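Local coordinates for uncharacterized protein (Enterococcus faecalis, PDB 3B48), which probably serves as the phosphoryl-donor subunit DhaM in the phosphoenolpyruvate-dependent phosphorylation of dihydroxyacetone, relaying phosphoryl groups through histidine residues, at residues Leu47-Asn59 against Ser75-Leu87. Numbering follows the deposited sequence.
Sequences LGSDPMKIIDTIN and SAVLSSELAFDML
Ile55 reaches over to Ala83 with its CD1 alone, which lies 3.1 Å from Ala83 O and 3.5 Å from Ala83 CB. Two successive bends (chi1 -51°, chi2 -58°) bring this methyl there, where Met86 CB and Leu87 CD2, on the turn from Phe84 to Leu87, also border it. Leu87 CD2 meets Ile58 CG2 at 4.2 Å. The preceding residue, Ile54, sets CB and CG2 against the Ala83 methyl, while its extended CG1 arm lays CD1 beside Ser79 O and Ser80 CA, both 3.7 Å away. Ser79 OG, doubtfully placed because the residue has two conformers, abuts Pro51, whose nitrogen carries no hydrogen. Ser49 OG rests on Ala76 CA at 3.5 Å. In the second shell, Asp50 N-caps helix 51-59 by accepting from Met52 N, and Ser80 OG bonds back to Ala76 O, on the face opposite Ser80 N. Ser75 OG is hydrogen-bonded to His13, which also pairs with the Gly48 backbone. The axes of helices 51-59 and 75-84 cross at -43° and approach to 8.6 Å. Both are successive beta-alpha-beta crossovers on one face of this EIIA-type domain's parallel sheet (order 2-1-3-4): Ile54 and Ile58 touch strand 6-11, Ser80 strand 66-71, Ala83 and Leu87 Tyr95 of strand 95-97.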
loop_
_atom_site.group_PDB
_atom_site.type_symbol
_atom_site.label_atom_id
_atom_site.label_comp_id
_atom_site.label_asym_id
_atom_site.label_seq_id
_atom_site.Cartn_x
_atom_site.Cartn_y
_atom_site.Cartn_z
ATOM N N LEU B 47 5.769 15.129 -4.876
ATOM C CA LEU B 47 4.655 14.514 -4.142
ATOM C C LEU B 47 3.347 15.187 -4.573
ATOM O O LEU B 47 3.191 16.398 -4.406
ATOM C CB LEU B 47 4.844 14.611 -2.610
ATOM C CG LEU B 47 5.912 13.693 -1.968
ATOM C CD1 LEU B 47 6.473 14.269 -0.645
ATOM C CD2 LEU B 47 5.413 12.279 -1.774
ATOM N N GLY B 48 2.435 14.404 -5.148
ATOM C CA GLY B 48 1.169 14.923 -5.649
ATOM C C GLY B 48 0.634 14.040 -6.758
ATOM O O GLY B 48 1.287 13.085 -7.169
ATOM N N SER B 49 -0.562 14.325 -7.249
ATOM C CA SER B 49 -1.088 13.491 -8.327
ATOM C C SER B 49 -1.575 14.279 -9.536
ATOM O O SER B 49 -2.087 15.371 -9.388
ATOM C CB SER B 49 -2.174 12.558 -7.792
ATOM O OG SER B 49 -1.535 11.556 -7.015
ATOM N N ASP B 50 -1.410 13.700 -10.726
ATOM C CA ASP B 50 -1.838 14.308 -11.979
ATOM C C ASP B 50 -2.753 13.325 -12.701
ATOM O O ASP B 50 -2.320 12.227 -13.062
ATOM C CB ASP B 50 -0.624 14.657 -12.857
ATOM C CG ASP B 50 -0.997 15.462 -14.101
ATOM O OD1 ASP B 50 -2.197 15.670 -14.337
ATOM O OD2 ASP B 50 -0.085 15.903 -14.843
ATOM N N PRO B 51 -4.035 13.717 -12.924
ATOM C CA PRO B 51 -4.966 12.842 -13.669
ATOM C C PRO B 51 -4.551 12.625 -15.131
ATOM O O PRO B 51 -4.927 11.636 -15.729
ATOM C CB PRO B 51 -6.295 13.593 -13.583
ATOM C CG PRO B 51 -5.904 15.025 -13.307
ATOM C CD PRO B 51 -4.670 14.978 -12.499
HETATM N N MSE B 52 -3.787 13.555 -15.689
HETATM C CA MSE B 52 -3.328 13.471 -17.070
HETATM C C MSE B 52 -2.332 12.314 -17.297
HETATM O O MSE B 52 -2.144 11.863 -18.407
HETATM C CB MSE B 52 -2.742 14.814 -17.497
HETATM C CG MSE B 52 -2.910 15.142 -18.987
HETATM SE SE MSE B 52 -4.792 15.290 -19.541
HETATM C CE MSE B 52 -5.318 16.823 -18.457
ATOM N N LYS B 53 -1.736 11.801 -16.233
ATOM C CA LYS B 53 -0.872 10.583 -16.334
ATOM C C LYS B 53 -1.674 9.326 -16.680
ATOM O O LYS B 53 -1.263 8.547 -17.529
ATOM C CB LYS B 53 -0.017 10.397 -15.061
ATOM C CG LYS B 53 0.958 11.563 -14.870
ATOM C CD LYS B 53 1.776 11.419 -13.607
ATOM C CE LYS B 53 3.151 10.856 -13.899
ATOM N NZ LYS B 53 3.865 10.573 -12.626
ATOM N N ILE B 54 -2.836 9.204 -16.031
ATOM C CA ILE B 54 -3.837 8.187 -16.297
ATOM C C ILE B 54 -4.406 8.333 -17.712
ATOM O O ILE B 54 -4.366 7.375 -18.487
ATOM C CB ILE B 54 -5.001 8.254 -15.255
ATOM C CG1 ILE B 54 -4.449 8.280 -13.817
ATOM C CG2 ILE B 54 -5.956 7.092 -15.441
ATOM C CD1 ILE B 54 -5.480 8.447 -12.667
ATOM N N ILE B 55 -4.902 9.540 -18.056
ATOM C CA ILE B 55 -5.455 9.813 -19.377
ATOM C C ILE B 55 -4.455 9.459 -20.485
ATOM O O ILE B 55 -4.769 8.663 -21.366
ATOM C CB ILE B 55 -5.943 11.303 -19.576
ATOM C CG1 ILE B 55 -6.877 11.801 -18.455
ATOM C CG2 ILE B 55 -6.597 11.514 -20.982
ATOM C CD1 ILE B 55 -8.097 11.000 -18.275
ATOM N N ASP B 56 -3.271 10.074 -20.467
ATOM C CA ASP B 56 -2.227 9.745 -21.436
ATOM C C ASP B 56 -1.917 8.231 -21.487
ATOM O O ASP B 56 -1.813 7.664 -22.558
ATOM C CB ASP B 56 -0.952 10.515 -21.122
ATOM C CG ASP B 56 -1.061 12.005 -21.422
ATOM O OD1 ASP B 56 -1.828 12.418 -22.338
ATOM O OD2 ASP B 56 -0.349 12.769 -20.733
ATOM N N THR B 57 -1.778 7.588 -20.329
ATOM C CA THR B 57 -1.546 6.148 -20.272
ATOM C C THR B 57 -2.635 5.360 -21.000
ATOM O O THR B 57 -2.323 4.547 -21.870
ATOM C CB THR B 57 -1.373 5.676 -18.811
ATOM O OG1 THR B 57 -0.248 6.357 -18.230
ATOM C CG2 THR B 57 -1.159 4.200 -18.759
ATOM N N ILE B 58 -3.901 5.624 -20.680
ATOM C CA ILE B 58 -5.018 5.018 -21.422
ATOM C C ILE B 58 -5.015 5.371 -22.924
ATOM O O ILE B 58 -5.246 4.517 -23.774
ATOM C CB ILE B 58 -6.403 5.421 -20.856
ATOM C CG1 ILE B 58 -6.515 5.263 -19.326
ATOM C CG2 ILE B 58 -7.557 4.805 -21.695
ATOM C CD1 ILE B 58 -6.225 3.957 -18.795
ATOM N N ASN B 59 -4.748 6.626 -23.247
ATOM C CA ASN B 59 -4.693 7.038 -24.639
ATOM C C ASN B 59 -3.504 6.425 -25.417
ATOM O O ASN B 59 -3.593 6.227 -26.622
ATOM C CB ASN B 59 -4.716 8.566 -24.759
ATOM C CG ASN B 59 -6.139 9.136 -24.826
ATOM O OD1 ASN B 59 -7.066 8.493 -25.332
ATOM N ND2 ASN B 59 -6.305 10.357 -24.334
ATOM N N SER B 75 -5.479 13.154 -3.130
ATOM C CA SER B 75 -5.675 13.707 -4.448
ATOM C C SER B 75 -5.417 12.637 -5.496
ATOM O O SER B 75 -5.834 12.775 -6.640
ATOM C CB SER B 75 -4.766 14.928 -4.665
ATOM O OG SER B 75 -3.419 14.527 -4.873
ATOM N N ALA B 76 -4.742 11.568 -5.092
ATOM C CA ALA B 76 -4.637 10.374 -5.899
ATOM C C ALA B 76 -6.034 9.836 -6.212
ATOM O O ALA B 76 -6.344 9.512 -7.364
ATOM C CB ALA B 76 -3.788 9.331 -5.203
ATOM N N VAL B 77 -6.877 9.776 -5.191
ATOM C CA VAL B 77 -8.245 9.286 -5.312
ATOM C C VAL B 77 -9.035 10.207 -6.225
ATOM O O VAL B 77 -9.690 9.741 -7.169
ATOM C CB VAL B 77 -8.925 9.149 -3.896
ATOM C CG1 VAL B 77 -10.427 8.829 -4.000
ATOM C CG2 VAL B 77 -8.218 8.065 -3.084
ATOM N N LEU B 78 -8.970 11.509 -5.934
ATOM C CA LEU B 78 -9.610 12.526 -6.758
ATOM C C LEU B 78 -9.134 12.462 -8.220
ATOM O O LEU B 78 -9.969 12.482 -9.150
ATOM C CB LEU B 78 -9.416 13.932 -6.170
ATOM C CG LEU B 78 -10.112 15.032 -6.984
ATOM C CD1 LEU B 78 -11.645 14.918 -6.907
ATOM C CD2 LEU B 78 -9.669 16.425 -6.556
ATOM N N SER B 79 -7.818 12.371 -8.423
ATOM C CA SER B 79 -7.225 12.296 -9.775
ATOM C C SER B 79 -7.699 11.073 -10.583
ATOM O O SER B 79 -7.876 11.149 -11.806
ATOM C CB SER B 79 -5.692 12.346 -9.680
ATOM O OG SER B 79 -5.070 11.764 -10.809
ATOM N N SER B 80 -7.899 9.953 -9.892
ATOM C CA SER B 80 -8.491 8.752 -10.485
ATOM C C SER B 80 -9.968 8.909 -10.883
ATOM O O SER B 80 -10.409 8.300 -11.858
ATOM C CB SER B 80 -8.389 7.605 -9.489
ATOM O OG SER B 80 -7.050 7.270 -9.342
ATOM N N GLU B 81 -10.711 9.711 -10.116
ATOM C CA GLU B 81 -12.126 9.976 -10.394
ATOM C C GLU B 81 -12.303 10.999 -11.506
ATOM O O GLU B 81 -13.176 10.835 -12.363
ATOM C CB GLU B 81 -12.911 10.426 -9.132
ATOM C CG GLU B 81 -12.901 9.402 -7.991
ATOM C CD GLU B 81 -13.336 9.941 -6.605
ATOM O OE1 GLU B 81 -13.463 11.169 -6.383
ATOM O OE2 GLU B 81 -13.548 9.103 -5.718
ATOM N N LEU B 82 -11.491 12.060 -11.469
ATOM C CA LEU B 82 -11.538 13.118 -12.499
ATOM C C LEU B 82 -11.088 12.648 -13.888
ATOM O O LEU B 82 -11.548 13.177 -14.897
ATOM C CB LEU B 82 -10.702 14.325 -12.096
ATOM C CG LEU B 82 -11.000 15.130 -10.823
ATOM C CD1 LEU B 82 -9.858 16.086 -10.574
ATOM C CD2 LEU B 82 -12.335 15.889 -10.910
ATOM N N ALA B 83 -10.203 11.659 -13.928
ATOM C CA ALA B 83 -9.707 11.094 -15.174
ATOM C C ALA B 83 -10.806 10.380 -15.915
ATOM O O ALA B 83 -10.902 10.494 -17.134
ATOM C CB ALA B 83 -8.531 10.127 -14.907
ATOM N N PHE B 84 -11.626 9.651 -15.170
ATOM C CA PHE B 84 -12.755 8.917 -15.721
ATOM C C PHE B 84 -13.671 9.826 -16.545
ATOM O O PHE B 84 -13.889 9.583 -17.738
ATOM C CB PHE B 84 -13.538 8.220 -14.600
ATOM C CG PHE B 84 -14.808 7.566 -15.058
ATOM C CD1 PHE B 84 -14.789 6.295 -15.615
ATOM C CD2 PHE B 84 -16.042 8.230 -14.940
ATOM C CE1 PHE B 84 -15.981 5.692 -16.028
ATOM C CE2 PHE B 84 -17.214 7.643 -15.384
ATOM C CZ PHE B 84 -17.184 6.371 -15.915
ATOM N N ASP B 85 -14.191 10.868 -15.904
ATOM C CA ASP B 85 -15.024 11.864 -16.571
ATOM C C ASP B 85 -14.399 12.554 -17.801
ATOM O O ASP B 85 -15.110 13.197 -18.581
ATOM C CB ASP B 85 -15.511 12.887 -15.544
ATOM C CG ASP B 85 -16.452 12.268 -14.491
ATOM O OD1 ASP B 85 -17.222 11.328 -14.834
ATOM O OD2 ASP B 85 -16.436 12.734 -13.323
HETATM N N MSE B 86 -13.091 12.397 -17.988
HETATM C CA MSE B 86 -12.355 13.013 -19.123
HETATM C C MSE B 86 -12.249 12.112 -20.360
HETATM O O MSE B 86 -11.898 12.561 -21.463
HETATM C CB MSE B 86 -10.934 13.428 -18.685
HETATM C CG MSE B 86 -10.853 14.537 -17.630
HETATM SE SE MSE B 86 -11.754 16.159 -18.190
HETATM C CE MSE B 86 -13.530 15.954 -17.374
ATOM N N LEU B 87 -12.532 10.835 -20.162
ATOM C CA LEU B 87 -12.381 9.850 -21.207
ATOM C C LEU B 87 -13.596 9.801 -22.153
ATOM O O LEU B 87 -14.707 10.179 -21.775
ATOM C CB LEU B 87 -12.148 8.481 -20.565
ATOM C CG LEU B 87 -10.868 8.303 -19.737
ATOM C CD1 LEU B 87 -10.963 7.044 -18.920
ATOM C CD2 LEU B 87 -9.634 8.296 -20.620
#